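Local coordinates for surface-associated protein CshA (Streptococcus gordonii, PDB 5L2D) that serves as a cell-wall-anchored streptococcal adhesin that binds host fibronectin by a catch-clamp mechanism, the chain here being its second non-repetitive domain, at residues 42-47 against 54-59; 102-107 against 132-137. All blocks are in the same frame, centred on the assembly; numbering follows the deposited sequence.

Interaction 1 of 2, residues 42-47 against 54-59; sequences GTVFKK and VVTLTV
Six backbone hydrogen bonds tie residues 42-47 to 54-59, the two arms of an antiparallel beta hairpin whose strand axes run 175° apart. Phe45 and Leu57 bond to each other both ways, with Phe45 N to Leu57 O at 2.7 Å; Lys47 and Val55 do the same, and Val59 N reaches Thr43 O at 2.9 Å. Gly42 N closes the row on Val59 O. Between these bonds come CA-H...O contacts, such as Val44 CA to Leu57 O at 3.3 Å.

Apolar contacts differ on the two faces. On one, the CE2 corner of the Phe45 ring comes obliquely to Val55 CG2 at 4.0 Å, while Phe45 CB lies beside Leu57 CB. Phe144 of strand 138-150 packs on Leu57; Phe282 of the second subunit packs on Val55 and its Met280 on Leu57.

On the other face Val44, Lys46, Thr56 and Thr58 meet through methyl and methylene groups, with the Thr56 hydroxyl beside the lysine chain. Val44 CG2 and Thr58 CG2 are 3.6 Å apart, their side chains side by side and pointing the same way. Lys46 bends at chi2 (-116°), which lays its aliphatic chain across the neighbouring strand: Lys46 CG is 3.4 Å from Thr56 OG1, and CE touches Val54 CG1 at 3.8 Å.

The chemistry thus implies a two-sided hairpin, with Phe45, Val55 and Leu57 on the buried face and threonines and a lysine on the more open one.

Interaction 2 of 2, residues 102-107 against 132-137; sequences TPPSVT and ILPDDA
Thr107 and Ile132 form a single antiparallel beta bridge, Thr107 N to Ile132 O and Ile132 N to Thr107 O both 3.1 Å, from which the two loop segments run on in roughly opposing directions. Each donor sits about 30° off the plane of the carbonyl it meets. Beyond it Pro134 is the centre of an inverse gamma turn, closed by Asp135 N on Leu133 O, and bends the chain around Pro104.

The side chains that follow are mostly apolar. Leu133 has CG anti to its backbone N (chi1 -169°), a setting that carries its branch out in front of the Pro104 carbonyl oxygen; Leu133 CG and CD2 both lie 3.7 Å from Pro104 O. Leu133 CD2 also comes within 4.3 Å of Pro104 CG, and Leu133 CB faces Val106 CG1. Trp140 of strand 138-150 packs against both Leu133 and Val106, placing this side of the contact against the main sheet.

Pro104 CG and Pro134 CG lie 4.0 Å apart. Asp135 crosses Pro104 at about a right angle, Asp135 CB 3.9 Å from Pro104 CG. Ser105 points its CB away from residues 132-137, and its OG hydrogen-bonds Asp34 OD2, which ties this loop to the residues before strand 44-50. Ile132 also pairs in antiparallel fashion with a strand of the second subunit, continuing the sheet across the interface. Closest of the proline contacts is Pro134 CD, 3.4 Å from Ser105 O.

How the interactions relate
Interaction 1 closes before interaction 2 opens along the chain, and their centres lie 20 Å apart, with nearest atoms about 7 Å from each other and no direct touch. Strand 138-150 links them: it pairs with strand 53-61 of the hairpin, while its Trp140 and Ile142 pack on the loops of interaction 2. The chain preceding the hairpin adds a second link, since Asp34 and Gln36 hydrogen-bond Ser105, Phe39 hydrogen-bonds Val106, and Asn32 bonds to Gly42 and Thr43. Both contacts reach the second subunit, by packing at residues 54-59 and by strand pairing at Ile132, so hairpin and loops alike contribute to the two-chain assembly of this domain.

Interaction 1 of 2, residues 42-47 against 54-59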
loop_
_atom_site.group_PDB
_atom_site.type_symbol
_atom_site.label_atom_id
_atom_site.label_comp_id
_atom_site.label_asym_id
_atom_site.label_seq_id
_atom_site.Cartn_x
_atom_site.Cartn_y
_atom_site.Cartn_z
ATOM N N GLY A 42 9.497 -13.359 4.621
ATOM C CA GLY A 42 10.667 -14.121 4.254
ATOM C C GLY A 42 10.635 -14.478 2.800
ATOM O O GLY A 42 11.691 -14.805 2.224
ATOM N N THR A 43 9.430 -14.436 2.227
ATOM C CA THR A 43 9.216 -14.532 0.792
ATOM C C THR A 43 9.980 -13.460 -0.013
ATOM O O THR A 43 9.982 -12.300 0.366
ATOM C CB THR A 43 7.723 -14.368 0.512
ATOM O OG1 THR A 43 6.990 -15.498 1.037
ATOM C CG2 THR A 43 7.470 -14.229 -0.963
ATOM N N VAL A 44 10.583 -13.875 -1.135
ATOM C CA VAL A 44 11.623 -13.130 -1.859
ATOM C C VAL A 44 11.384 -13.148 -3.344
ATOM O O VAL A 44 11.290 -14.217 -3.943
ATOM C CB VAL A 44 13.042 -13.804 -1.747
ATOM C CG1 VAL A 44 13.970 -13.353 -2.861
ATOM C CG2 VAL A 44 13.742 -13.518 -0.427
ATOM N N PHE A 45 11.414 -11.969 -3.950
ATOM C CA PHE A 45 11.453 -11.817 -5.406
ATOM C C PHE A 45 12.847 -11.356 -5.826
ATOM O O PHE A 45 13.322 -10.356 -5.321
ATOM C CB PHE A 45 10.415 -10.755 -5.838
ATOM C CG PHE A 45 10.582 -10.260 -7.257
ATOM C CD1 PHE A 45 10.012 -10.942 -8.316
ATOM C CD2 PHE A 45 11.286 -9.096 -7.528
ATOM C CE1 PHE A 45 10.155 -10.486 -9.620
ATOM C CE2 PHE A 45 11.427 -8.618 -8.832
ATOM C CZ PHE A 45 10.866 -9.325 -9.880
ATOM N N LYS A 46 13.483 -12.030 -6.782
ATOM C CA LYS A 46 14.852 -11.659 -7.186
ATOM C C LYS A 46 15.021 -11.835 -8.678
ATOM O O LYS A 46 14.776 -12.932 -9.206
ATOM C CB LYS A 46 15.850 -12.473 -6.391
ATOM C CG LYS A 46 17.269 -11.990 -6.529
ATOM C CD LYS A 46 18.146 -13.053 -7.213
ATOM C CE LYS A 46 19.645 -12.929 -6.888
ATOM N NZ LYS A 46 19.993 -13.122 -5.446
ATOM N N LYS A 47 15.394 -10.757 -9.377
ATOM C CA LYS A 47 15.436 -10.799 -10.832
ATOM C C LYS A 47 16.403 -9.811 -11.423
ATOM O O LYS A 47 16.503 -8.674 -10.953
ATOM C CB LYS A 47 14.046 -10.517 -11.405
ATOM C CG LYS A 47 13.895 -10.673 -12.920
ATOM C CD LYS A 47 12.542 -10.137 -13.385
ATOM C CE LYS A 47 11.889 -10.959 -14.485
ATOM N NZ LYS A 47 12.555 -10.697 -15.788
ATOM N N VAL A 54 20.483 -6.384 -10.526
ATOM C CA VAL A 54 19.639 -7.311 -9.795
ATOM C C VAL A 54 18.916 -6.621 -8.626
ATOM O O VAL A 54 19.540 -5.952 -7.800
ATOM C CB VAL A 54 20.492 -8.464 -9.231
ATOM C CG1 VAL A 54 19.666 -9.375 -8.358
ATOM C CG2 VAL A 54 21.115 -9.273 -10.355
ATOM N N VAL A 55 17.602 -6.821 -8.546
ATOM C CA VAL A 55 16.791 -6.246 -7.473
ATOM C C VAL A 55 16.311 -7.390 -6.684
ATOM O O VAL A 55 16.034 -8.446 -7.227
ATOM C CB VAL A 55 15.562 -5.447 -7.964
ATOM C CG1 VAL A 55 15.980 -4.261 -8.813
ATOM C CG2 VAL A 55 14.664 -6.289 -8.811
ATOM N N THR A 56 16.238 -7.185 -5.386
ATOM C CA THR A 56 15.763 -8.214 -4.487
ATOM C C THR A 56 14.737 -7.557 -3.563
ATOM O O THR A 56 15.034 -6.588 -2.857
ATOM C CB THR A 56 16.917 -8.826 -3.671
ATOM O OG1 THR A 56 17.935 -9.363 -4.541
ATOM C CG2 THR A 56 16.392 -9.926 -2.773
ATOM N N LEU A 57 13.521 -8.073 -3.611
ATOM C CA LEU A 57 12.441 -7.651 -2.742
ATOM C C LEU A 57 12.140 -8.773 -1.809
ATOM O O LEU A 57 11.823 -9.877 -2.282
ATOM C CB LEU A 57 11.165 -7.350 -3.534
ATOM C CG LEU A 57 11.087 -5.940 -4.121
ATOM C CD1 LEU A 57 9.877 -5.805 -5.017
ATOM C CD2 LEU A 57 10.982 -4.888 -3.039
ATOM N N THR A 58 12.182 -8.491 -0.503
ATOM C CA THR A 58 11.915 -9.502 0.516
ATOM C C THR A 58 10.891 -8.966 1.500
ATOM O O THR A 58 11.079 -7.866 2.041
ATOM C CB THR A 58 13.179 -9.871 1.320
ATOM O OG1 THR A 58 14.328 -10.025 0.455
ATOM C CG2 THR A 58 12.924 -11.143 2.139
ATOM N N VAL A 59 9.841 -9.742 1.773
ATOM C CA VAL A 59 8.768 -9.266 2.652
ATOM C C VAL A 59 9.244 -9.262 4.069
ATOM O O VAL A 59 9.630 -10.311 4.596
ATOM C CB VAL A 59 7.544 -10.186 2.651
ATOM C CG1 VAL A 59 6.471 -9.650 3.580
ATOM C CG2 VAL A 59 6.970 -10.308 1.277
#

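Interaction 2 of 2, residues 102-107 against 132-137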
loop_
_atom_site.group_PDB
_atom_site.type_symbol
_atom_site.label_atom_id
_atom_site.label_comp_id
_atom_site.label_asym_id
_atom_site.label_seq_id
_atom_site.Cartn_x
_atom_site.Cartn_y
_atom_site.Cartn_z
ATOM N N THR A 102 -9.454 -16.040 9.081
ATOM C CA THR A 102 -8.186 -15.499 8.626
ATOM C C THR A 102 -8.223 -15.323 7.110
ATOM O O THR A 102 -8.473 -16.274 6.385
ATOM C CB THR A 102 -7.024 -16.442 9.012
ATOM O OG1 THR A 102 -6.986 -16.576 10.447
ATOM C CG2 THR A 102 -5.692 -15.914 8.480
ATOM N N PRO A 103 -7.921 -14.116 6.613
ATOM C CA PRO A 103 -8.081 -13.913 5.188
ATOM C C PRO A 103 -7.032 -14.667 4.393
ATOM O O PRO A 103 -6.093 -15.169 4.992
ATOM C CB PRO A 103 -7.896 -12.393 5.018
ATOM C CG PRO A 103 -7.700 -11.829 6.369
ATOM C CD PRO A 103 -7.271 -12.963 7.249
ATOM N N PRO A 104 -7.193 -14.745 3.051
ATOM C CA PRO A 104 -6.189 -15.386 2.189
ATOM C C PRO A 104 -4.879 -14.614 2.095
ATOM O O PRO A 104 -4.853 -13.403 2.313
ATOM C CB PRO A 104 -6.868 -15.466 0.810
ATOM C CG PRO A 104 -8.086 -14.607 0.874
ATOM C CD PRO A 104 -8.429 -14.398 2.322
ATOM N N SER A 105 -3.806 -15.336 1.765
ATOM C CA SER A 105 -2.460 -14.773 1.617
ATOM C C SER A 105 -2.449 -13.739 0.493
ATOM O O SER A 105 -3.195 -13.900 -0.489
ATOM C CB SER A 105 -1.438 -15.887 1.287
ATOM O OG SER A 105 -1.461 -16.978 2.223
ATOM N N VAL A 106 -1.620 -12.691 0.610
ATOM C CA VAL A 106 -1.505 -11.750 -0.513
ATOM C C VAL A 106 -0.663 -12.445 -1.595
ATOM O O VAL A 106 0.080 -13.355 -1.263
ATOM C CB VAL A 106 -0.975 -10.317 -0.137
ATOM C CG1 VAL A 106 -1.104 -10.016 1.355
ATOM C CG2 VAL A 106 0.444 -10.080 -0.615
ATOM N N THR A 107 -0.785 -12.040 -2.868
ATOM C CA THR A 107 -0.158 -12.782 -3.962
ATOM C C THR A 107 -0.252 -12.072 -5.291
ATOM O O THR A 107 -1.057 -11.157 -5.464
ATOM C CB THR A 107 -0.828 -14.175 -4.155
ATOM O OG1 THR A 107 -0.322 -14.817 -5.343
ATOM C CG2 THR A 107 -2.369 -14.040 -4.256
ATOM N N ILE A 132 -2.002 -8.271 -4.751
ATOM C CA ILE A 132 -3.339 -7.992 -4.257
ATOM C C ILE A 132 -3.697 -9.040 -3.225
ATOM O O ILE A 132 -3.229 -10.189 -3.298
ATOM C CB ILE A 132 -4.353 -7.977 -5.428
ATOM C CG1 ILE A 132 -5.785 -7.752 -4.928
ATOM C CG2 ILE A 132 -4.266 -9.259 -6.248
ATOM C CD1 ILE A 132 -6.772 -7.399 -6.034
ATOM N N LEU A 133 -4.475 -8.621 -2.237
ATOM C CA LEU A 133 -5.042 -9.541 -1.265
ATOM C C LEU A 133 -6.427 -9.812 -1.774
ATOM O O LEU A 133 -7.270 -8.904 -1.762
ATOM C CB LEU A 133 -5.114 -8.933 0.123
ATOM C CG LEU A 133 -5.440 -9.956 1.199
ATOM C CD1 LEU A 133 -5.253 -9.316 2.561
ATOM C CD2 LEU A 133 -6.847 -10.503 1.081
ATOM N N PRO A 134 -6.667 -11.059 -2.228
ATOM C CA PRO A 134 -7.820 -11.442 -3.048
ATOM C C PRO A 134 -9.114 -11.707 -2.257
ATOM O O PRO A 134 -9.604 -12.828 -2.221
ATOM C CB PRO A 134 -7.321 -12.730 -3.698
ATOM C CG PRO A 134 -6.517 -13.374 -2.609
ATOM C CD PRO A 134 -5.800 -12.228 -1.947
ATOM N N ASP A 135 -9.659 -10.685 -1.619
ATOM C CA ASP A 135 -10.929 -10.825 -0.914
ATOM C C ASP A 135 -11.308 -9.452 -0.356
ATOM O O ASP A 135 -10.450 -8.644 -0.024
ATOM C CB ASP A 135 -10.848 -11.905 0.186
ATOM C CG ASP A 135 -12.226 -12.338 0.731
ATOM O OD1 ASP A 135 -13.289 -12.109 0.105
ATOM O OD2 ASP A 135 -12.235 -12.943 1.813
ATOM N N ASP A 136 -12.606 -9.202 -0.272
ATOM C CA ASP A 136 -13.134 -7.888 0.054
ATOM C C ASP A 136 -12.993 -7.571 1.527
ATOM O O ASP A 136 -12.793 -8.469 2.339
ATOM C CB ASP A 136 -14.620 -7.810 -0.342
ATOM C CG ASP A 136 -14.859 -8.060 -1.856
ATOM O OD1 ASP A 136 -13.940 -7.830 -2.702
ATOM O OD2 ASP A 136 -15.994 -8.481 -2.184
ATOM N N ALA A 137 -13.074 -6.286 1.860
ATOM C CA ALA A 137 -13.323 -5.841 3.247
ATOM C C ALA A 137 -12.228 -6.248 4.226
ATOM O O ALA A 137 -12.480 -6.885 5.270
ATOM C CB ALA A 137 -14.675 -6.326 3.725
#